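Local coordinates for cell death abnormality protein 2 (Caenorhabditis elegans, PDB 3QWX) that acts as a Crk-family SH2-SH3 signalling adaptor required for engulfment of cell corpses and for cell migration, at residues A61-K73 against G81-L95. Sequence-based numbering, arbitrary orientation.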
ATOM      1  N   ALA A  61     -20.157  -0.474  -0.605  1.00 24.74           N
ATOM      2  CA  ALA A  61     -19.133  -0.973  -1.524  1.00 24.15           C
ATOM      3  C   ALA A  61     -17.731  -1.074  -0.930  1.00 23.10           C
ATOM      4  O   ALA A  61     -17.055  -2.096  -1.082  1.00 26.27           O
ATOM      5  CB  ALA A  61     -19.111  -0.134  -2.808  1.00 23.75           C
ATOM      6  N   VAL A  62     -17.281  -0.001  -0.291  1.00 22.02           N
ATOM      7  CA  VAL A  62     -15.926   0.048   0.226  1.00 24.95           C
ATOM      8  C   VAL A  62     -15.929   0.047   1.756  1.00 22.60           C
ATOM      9  O   VAL A  62     -16.626   0.849   2.369  1.00 22.50           O
ATOM     10  CB  VAL A  62     -15.160   1.275  -0.345  1.00 20.26           C
ATOM     11  CG1 VAL A  62     -13.766   1.352   0.233  1.00 19.06           C
ATOM     12  CG2 VAL A  62     -15.079   1.185  -1.869  1.00 21.55           C
ATOM     13  N   CYS A  63     -15.157  -0.860   2.359  1.00 22.65           N
ATOM     14  CA  CYS A  63     -15.040  -0.954   3.820  1.00 25.01           C
ATOM     15  C   CYS A  63     -13.615  -0.679   4.317  1.00 21.14           C
ATOM     16  O   CYS A  63     -12.639  -0.963   3.630  1.00 19.02           O
ATOM     17  CB  CYS A  63     -15.487  -2.340   4.329  1.00 26.34           C
ATOM     18  SG  CYS A  63     -17.048  -2.959   3.657  1.00 32.21           S
ATOM     19  N   HIS A  64     -13.523  -0.136   5.524  1.00 20.15           N
ATOM     20  CA  HIS A  64     -12.254   0.171   6.167  1.00 20.65           C
ATOM     21  C   HIS A  64     -12.138  -0.570   7.500  1.00 20.47           C
ATOM     22  O   HIS A  64     -13.113  -0.673   8.245  1.00 20.24           O
ATOM     23  CB  HIS A  64     -12.165   1.675   6.435  1.00 25.06           C
ATOM     24  CG  HIS A  64     -12.336   2.520   5.212  1.00 21.92           C
ATOM     25  ND1 HIS A  64     -13.575   2.863   4.711  1.00 24.13           N
ATOM     26  CD2 HIS A  64     -11.426   3.098   4.394  1.00 20.26           C
ATOM     27  CE1 HIS A  64     -13.419   3.617   3.637  1.00 23.45           C
ATOM     28  NE2 HIS A  64     -12.126   3.778   3.427  1.00 23.58           N
ATOM     29  N   TYR A  65     -10.939  -1.059   7.801  1.00 21.06           N
ATOM     30  CA  TYR A  65     -10.681  -1.804   9.032  1.00 22.09           C
ATOM     31  C   TYR A  65      -9.474  -1.278   9.772  1.00 21.93           C
ATOM     32  O   TYR A  65      -8.395  -1.138   9.205  1.00 20.37           O
ATOM     33  CB  TYR A  65     -10.462  -3.286   8.728  1.00 22.37           C
ATOM     34  CG  TYR A  65     -11.641  -3.867   8.020  1.00 19.98           C
ATOM     35  CD1 TYR A  65     -12.706  -4.403   8.738  1.00 22.16           C
ATOM     36  CD2 TYR A  65     -11.719  -3.838   6.639  1.00 19.08           C
ATOM     37  CE1 TYR A  65     -13.802  -4.911   8.098  1.00 19.22           C
ATOM     38  CE2 TYR A  65     -12.804  -4.337   5.987  1.00 19.41           C
ATOM     39  CZ  TYR A  65     -13.847  -4.878   6.720  1.00 22.51           C
ATOM     40  OH  TYR A  65     -14.939  -5.374   6.065  1.00 22.63           O
ATOM     41  N   LEU A  66      -9.664  -1.000  11.052  1.00 18.26           N
ATOM     42  CA  LEU A  66      -8.572  -0.546  11.886  1.00 24.56           C
ATOM     43  C   LEU A  66      -7.746  -1.770  12.282  1.00 21.20           C
ATOM     44  O   LEU A  66      -8.277  -2.738  12.825  1.00 22.10           O
ATOM     45  CB  LEU A  66      -9.125   0.140  13.131  1.00 26.49           C
ATOM     46  CG  LEU A  66      -8.257   1.136  13.894  1.00 33.15           C
ATOM     47  CD1 LEU A  66      -8.661   1.158  15.370  1.00 32.43           C
ATOM     48  CD2 LEU A  66      -6.792   0.821  13.747  1.00 31.96           C
ATOM     49  N   ILE A  67      -6.453  -1.729  11.993  1.00 21.57           N
ATOM     50  CA  ILE A  67      -5.551  -2.793  12.408  1.00 18.18           C
ATOM     51  C   ILE A  67      -4.820  -2.268  13.640  1.00 26.24           C
ATOM     52  O   ILE A  67      -3.933  -1.413  13.544  1.00 22.91           O
ATOM     53  CB  ILE A  67      -4.560  -3.170  11.286  1.00 20.61           C
ATOM     54  CG1 ILE A  67      -5.310  -3.712  10.059  1.00 17.45           C
ATOM     55  CG2 ILE A  67      -3.485  -4.162  11.794  1.00 18.24           C
ATOM     56  CD1 ILE A  67      -4.406  -4.095   8.914  1.00 17.94           C
ATOM     57  N   GLU A  68      -5.225  -2.762  14.804  1.00 24.73           N
ATOM     58  CA  GLU A  68      -4.691  -2.258  16.064  1.00 24.34           C
ATOM     59  C   GLU A  68      -3.495  -3.063  16.527  1.00 23.80           C
ATOM     60  O   GLU A  68      -3.471  -4.288  16.421  1.00 24.39           O
ATOM     61  CB  GLU A  68      -5.766  -2.280  17.142  1.00 25.61           C
ATOM     62  CG  GLU A  68      -7.063  -1.664  16.692  1.00 29.63           C
ATOM     63  CD  GLU A  68      -8.117  -1.708  17.764  1.00 32.88           C
ATOM     64  OE1 GLU A  68      -7.914  -1.066  18.813  1.00 36.00           O
ATOM     65  OE2 GLU A  68      -9.148  -2.376  17.550  1.00 34.66           O
ATOM     66  N   ARG A  69      -2.492  -2.362  17.029  1.00 23.59           N
ATOM     67  CA  ARG A  69      -1.318  -3.018  17.579  1.00 22.30           C
ATOM     68  C   ARG A  69      -1.533  -3.278  19.063  1.00 25.49           C
ATOM     69  O   ARG A  69      -2.008  -2.401  19.811  1.00 19.37           O
ATOM     70  CB  ARG A  69      -0.072  -2.158  17.374  1.00 24.03           C
ATOM     71  CG  ARG A  69       1.162  -2.768  18.009  1.00 23.57           C
ATOM     72  CD  ARG A  69       2.426  -2.215  17.420  1.00 27.12           C
ATOM     73  NE  ARG A  69       2.504  -0.768  17.573  1.00 21.26           N
ATOM     74  CZ  ARG A  69       3.643  -0.087  17.518  1.00 27.07           C
ATOM     75  NH1 ARG A  69       4.790  -0.737  17.333  1.00 25.87           N
ATOM     76  NH2 ARG A  69       3.634   1.234  17.653  1.00 22.28           N
ATOM     77  N   GLY A  70      -1.177  -4.485  19.485  1.00 24.62           N
ATOM     78  CA  GLY A  70      -1.424  -4.898  20.849  1.00 23.22           C
ATOM     79  C   GLY A  70      -0.237  -4.591  21.736  1.00 25.24           C
ATOM     80  O   GLY A  70       0.631  -3.798  21.383  1.00 22.05           O
ATOM     81  N   GLU A  71      -0.204  -5.240  22.891  1.00 23.57           N
ATOM     82  CA  GLU A  71       0.847  -5.031  23.873  1.00 25.21           C
ATOM     83  C   GLU A  71       2.028  -5.969  23.616  1.00 25.12           C
ATOM     84  O   GLU A  71       1.847  -7.183  23.474  1.00 25.79           O
ATOM     85  CB  GLU A  71       0.265  -5.271  25.265  1.00 26.62           C
ATOM     86  CG  GLU A  71       1.276  -5.379  26.375  1.00 27.73           C
ATOM     87  CD  GLU A  71       0.605  -5.460  27.724  1.00 30.87           C
ATOM     88  OE1 GLU A  71       0.653  -6.539  28.354  1.00 31.43           O
ATOM     89  OE2 GLU A  71       0.006  -4.448  28.135  1.00 30.72           O
ATOM     90  N   PRO A  72       3.249  -5.411  23.553  1.00 24.15           N
ATOM     91  CA  PRO A  72       4.456  -6.205  23.304  1.00 25.56           C
ATOM     92  C   PRO A  72       4.841  -6.929  24.586  1.00 30.15           C
ATOM     93  O   PRO A  72       4.597  -6.376  25.660  1.00 28.91           O
ATOM     94  CB  PRO A  72       5.525  -5.145  22.990  1.00 26.17           C
ATOM     95  CG  PRO A  72       4.820  -3.808  23.022  1.00 24.48           C
ATOM     96  CD  PRO A  72       3.563  -3.996  23.796  1.00 25.44           C
ATOM     97  N   LYS A  73       5.430  -8.119  24.489  1.00 30.77           N
ATOM     98  CA  LYS A  73       5.908  -8.818  25.682  1.00 36.56           C
ATOM     99  C   LYS A  73       7.063  -8.042  26.308  1.00 36.12           C
ATOM    100  O   LYS A  73       7.856  -7.423  25.607  1.00 30.67           O
ATOM    101  CB  LYS A  73       6.323 -10.266  25.372  1.00 39.05           C
ATOM    102  CG  LYS A  73       5.138 -11.233  25.246  1.00 45.04           C
ATOM    103  CD  LYS A  73       5.507 -12.699  25.545  1.00 42.33           C
ATOM    104  CE  LYS A  73       5.642 -12.981  27.044  1.00 42.49           C
ATOM    105  NZ  LYS A  73       4.384 -12.734  27.822  1.00 41.99           N
ATOM    106  N   GLY A  81       1.478  -8.169  18.880  1.00 23.23           N
ATOM    107  CA  GLY A  81       0.586  -8.751  17.905  1.00 23.65           C
ATOM    108  C   GLY A  81      -0.299  -7.663  17.339  1.00 24.66           C
ATOM    109  O   GLY A  81      -0.108  -6.471  17.593  1.00 24.31           O
ATOM    110  N   VAL A  82      -1.298  -8.080  16.586  1.00 22.84           N
ATOM    111  CA  VAL A  82      -2.111  -7.157  15.831  1.00 24.30           C
ATOM    112  C   VAL A  82      -3.553  -7.665  15.852  1.00 27.49           C
ATOM    113  O   VAL A  82      -3.789  -8.878  15.971  1.00 23.56           O
ATOM    114  CB  VAL A  82      -1.539  -7.069  14.407  1.00 27.28           C
ATOM    115  CG1 VAL A  82      -2.609  -7.291  13.368  1.00 29.81           C
ATOM    116  CG2 VAL A  82      -0.751  -5.759  14.211  1.00 22.58           C
ATOM    117  N   LYS A  83      -4.514  -6.750  15.756  1.00 25.85           N
ATOM    118  CA  LYS A  83      -5.926  -7.129  15.844  1.00 27.14           C
ATOM    119  C   LYS A  83      -6.803  -6.401  14.824  1.00 25.18           C
ATOM    120  O   LYS A  83      -6.607  -5.211  14.568  1.00 22.14           O
ATOM    121  CB  LYS A  83      -6.442  -6.855  17.264  1.00 27.46           C
ATOM    122  CG  LYS A  83      -7.769  -7.506  17.580  1.00 35.45           C
ATOM    123  CD  LYS A  83      -8.165  -7.321  19.050  1.00 38.60           C
ATOM    124  CE  LYS A  83      -8.331  -5.851  19.410  1.00 41.22           C
ATOM    125  NZ  LYS A  83      -8.786  -5.698  20.825  1.00 48.91           N
ATOM    126  N   ILE A  84      -7.739  -7.120  14.205  1.00 24.47           N
ATOM    127  CA  ILE A  84      -8.860  -6.453  13.532  1.00 28.49           C
ATOM    128  C   ILE A  84     -10.155  -6.812  14.236  1.00 35.68           C
ATOM    129  O   ILE A  84     -10.544  -7.984  14.278  1.00 33.53           O
ATOM    130  CB  ILE A  84      -9.040  -6.842  12.056  1.00 31.94           C
ATOM    131  CG1 ILE A  84      -8.045  -6.120  11.163  1.00 29.29           C
ATOM    132  CG2 ILE A  84     -10.433  -6.412  11.589  1.00 36.96           C
ATOM    133  CD1 ILE A  84      -8.438  -6.161   9.687  1.00 25.90           C
ATOM    134  N   ALA A  85     -10.829  -5.796  14.768  1.00 37.94           N
ATOM    135  CA  ALA A  85     -12.006  -6.017  15.597  1.00 45.27           C
ATOM    136  C   ALA A  85     -11.606  -6.860  16.797  1.00 47.02           C
ATOM    137  O   ALA A  85     -10.815  -6.432  17.643  1.00 44.56           O
ATOM    138  CB  ALA A  85     -13.114  -6.714  14.797  1.00 46.27           C
ATOM    139  N   ASN A  86     -12.144  -8.070  16.858  1.00 37.26           N
ATOM    140  CA  ASN A  86     -11.824  -8.977  17.946  1.00 46.00           C
ATOM    141  C   ASN A  86     -11.149 -10.259  17.454  1.00 41.92           C
ATOM    142  O   ASN A  86     -11.352 -11.332  18.020  1.00 41.58           O
ATOM    143  CB  ASN A  86     -13.086  -9.290  18.736  1.00 47.14           C
ATOM    144  CG  ASN A  86     -14.330  -9.163  17.888  1.00 56.29           C
ATOM    145  OD1 ASN A  86     -15.167  -8.290  18.124  1.00 57.43           O
ATOM    146  ND2 ASN A  86     -14.446 -10.019  16.874  1.00 52.48           N
ATOM    147  N   GLN A  87     -10.349 -10.139  16.398  1.00 33.57           N
ATOM    148  CA  GLN A  87      -9.518 -11.248  15.953  1.00 28.67           C
ATOM    149  C   GLN A  87      -8.048 -10.857  16.014  1.00 27.37           C
ATOM    150  O   GLN A  87      -7.631  -9.861  15.415  1.00 23.69           O
ATOM    151  CB  GLN A  87      -9.888 -11.673  14.538  1.00 34.24           C
ATOM    152  CG  GLN A  87     -11.330 -12.117  14.376  1.00 38.35           C
ATOM    153  CD  GLN A  87     -11.671 -12.399  12.930  1.00 32.05           C
ATOM    154  OE1 GLN A  87     -11.090 -13.290  12.310  1.00 31.90           O
ATOM    155  NE2 GLN A  87     -12.607 -11.635  12.378  1.00 31.12           N
ATOM    156  N   SER A  88      -7.266 -11.646  16.738  1.00 23.29           N
ATOM    157  CA  SER A  88      -5.857 -11.352  16.948  1.00 22.39           C
ATOM    158  C   SER A  88      -4.989 -12.183  16.028  1.00 21.83           C
ATOM    159  O   SER A  88      -5.321 -13.329  15.716  1.00 17.69           O
ATOM    160  CB  SER A  88      -5.475 -11.599  18.410  1.00 30.86           C
ATOM    161  OG  SER A  88      -6.324 -10.857  19.274  1.00 38.95           O
ATOM    162  N   PHE A  89      -3.888 -11.581  15.583  1.00 18.54           N
ATOM    163  CA  PHE A  89      -2.918 -12.242  14.725  1.00 19.03           C
ATOM    164  C   PHE A  89      -1.510 -11.945  15.198  1.00 19.02           C
ATOM    165  O   PHE A  89      -1.263 -10.889  15.770  1.00 19.46           O
ATOM    166  CB  PHE A  89      -3.124 -11.817  13.262  1.00 23.73           C
ATOM    167  CG  PHE A  89      -4.475 -12.186  12.735  1.00 23.71           C
ATOM    168  CD1 PHE A  89      -5.524 -11.277  12.779  1.00 23.19           C
ATOM    169  CD2 PHE A  89      -4.718 -13.467  12.266  1.00 21.31           C
ATOM    170  CE1 PHE A  89      -6.793 -11.634  12.327  1.00 20.06           C
ATOM    171  CE2 PHE A  89      -5.981 -13.833  11.807  1.00 21.25           C
ATOM    172  CZ  PHE A  89      -7.018 -12.910  11.833  1.00 19.45           C
ATOM    173  N   PRO A  90      -0.577 -12.890  14.977  1.00 20.67           N
ATOM    174  CA  PRO A  90       0.797 -12.693  15.455  1.00 23.37           C
ATOM    175  C   PRO A  90       1.456 -11.491  14.791  1.00 22.24           C
ATOM    176  O   PRO A  90       2.249 -10.791  15.423  1.00 18.02           O
ATOM    177  CB  PRO A  90       1.501 -13.983  15.028  1.00 23.79           C
ATOM    178  CG  PRO A  90       0.416 -14.999  14.976  1.00 24.38           C
ATOM    179  CD  PRO A  90      -0.791 -14.253  14.462  1.00 21.76           C
ATOM    180  N   ASP A  91       1.113 -11.261  13.526  1.00 23.35           N
ATOM    181  CA  ASP A  91       1.676 -10.159  12.753  1.00 21.22           C
ATOM    182  C   ASP A  91       0.733  -9.757  11.607  1.00 20.06           C
ATOM    183  O   ASP A  91      -0.320 -10.373  11.407  1.00 16.55           O
ATOM    184  CB  ASP A  91       3.090 -10.513  12.238  1.00 22.14           C
ATOM    185  CG  ASP A  91       3.144 -11.855  11.455  1.00 28.27           C
ATOM    186  OD1 ASP A  91       2.159 -12.244  10.787  1.00 26.27           O
ATOM    187  OD2 ASP A  91       4.201 -12.521  11.489  1.00 29.03           O
ATOM    188  N   ILE A  92       1.108  -8.714  10.876  1.00 19.88           N
ATOM    189  CA  ILE A  92       0.312  -8.239   9.754  1.00 17.55           C
ATOM    190  C   ILE A  92       0.279  -9.240   8.579  1.00 15.98           C
ATOM    191  O   ILE A  92      -0.748  -9.397   7.927  1.00 17.46           O
ATOM    192  CB  ILE A  92       0.767  -6.812   9.294  1.00 20.62           C
ATOM    193  CG1 ILE A  92       0.426  -5.770  10.372  1.00 24.07           C
ATOM    194  CG2 ILE A  92       0.123  -6.436   7.966  1.00 16.48           C
ATOM    195  CD1 ILE A  92       1.082  -4.397  10.167  1.00 26.09           C
ATOM    196  N   PRO A  93       1.403  -9.921   8.292  1.00 16.38           N
ATOM    197  CA  PRO A  93       1.261 -10.891   7.198  1.00 16.87           C
ATOM    198  C   PRO A  93       0.287 -12.021   7.540  1.00 16.02           C
ATOM    199  O   PRO A  93      -0.477 -12.468   6.670  1.00 17.40           O
ATOM    200  CB  PRO A  93       2.694 -11.404   7.002  1.00 18.80           C
ATOM    201  CG  PRO A  93       3.562 -10.209   7.457  1.00 17.49           C
ATOM    202  CD  PRO A  93       2.814  -9.710   8.669  1.00 19.44           C
ATOM    203  N   ALA A  94       0.305 -12.465   8.794  1.00 15.06           N
ATOM    204  CA  ALA A  94      -0.608 -13.503   9.242  1.00 13.24           C
ATOM    205  C   ALA A  94      -2.054 -13.031   9.094  1.00 16.75           C
ATOM    206  O   ALA A  94      -2.915 -13.782   8.640  1.00 16.90           O
ATOM    207  CB  ALA A  94      -0.310 -13.897  10.683  1.00 16.52           C
ATOM    208  N   LEU A  95      -2.308 -11.774   9.461  1.00 17.34           N
ATOM    209  CA  LEU A  95      -3.632 -11.174   9.328  1.00 14.23           C
ATOM    210  C   LEU A  95      -4.068 -11.152   7.872  1.00 13.47           C
ATOM    211  O   LEU A  95      -5.185 -11.534   7.553  1.00 18.64           O
ATOM    212  CB  LEU A  95      -3.638  -9.746   9.899  1.00 16.53           C
ATOM    213  CG  LEU A  95      -4.912  -8.882   9.844  1.00 17.95           C
ATOM    214  CD1 LEU A  95      -4.883  -7.788  10.902  1.00 21.86           C
ATOM    215  CD2 LEU A  95      -5.142  -8.287   8.453  1.00 20.00           C
TER
HETATM  216  O   HOH W   1      -9.950  -3.092  14.882  1.00 31.11           O
HETATM  217  O   HOH W   2       0.962  -8.695  21.510  1.00 27.62           O
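In the SH2 domain of this Crk-family adaptor, the C-terminal end of strand 62-69 pairs antiparallel with strand 82-84, the first arm of a small hairpin, and Glu68 and Lys83 form the hydrogen-bonded pair in the middle of this pairing. Glu68 N gives to Lys83 O and Lys83 N to Glu68 O, both at 2.8 Å and both in the carbonyl plane. A third bond, Gly70 N to Gly81 O at 2.9 Å, is the straightest at hydrogen (172°), although its donor stands well above the carbonyl plane. Where the strands part, a water takes over: it accepts from Ala85 N and donates to Leu66 O and Glu68 OE2.

The side chains alternate between the two faces of the sheet. On one, Glu68 and Lys83 run side by side; Glu68 OE2 stays 4.7 Å from Lys83 NZ, too far for a salt bridge, though the opposite charges may still attract weakly. On the other, Ile67 has CG1 beside its backbone N (chi1 -62°), which sends this branch to Ile84 CG1. Ile67 CG2 meets Val82 CG1 at 3.6 Å and also touches Leu95 CD1. Ile84 CD1 reaches on to Tyr65 CB, 3.6 Å away.

Helix 92-98 thus closes over the apolar face through Leu95 and Ile92, the latter also touching Tyr49 and Met40, while strand 49-54 pairs along the other edge of strand 62-69.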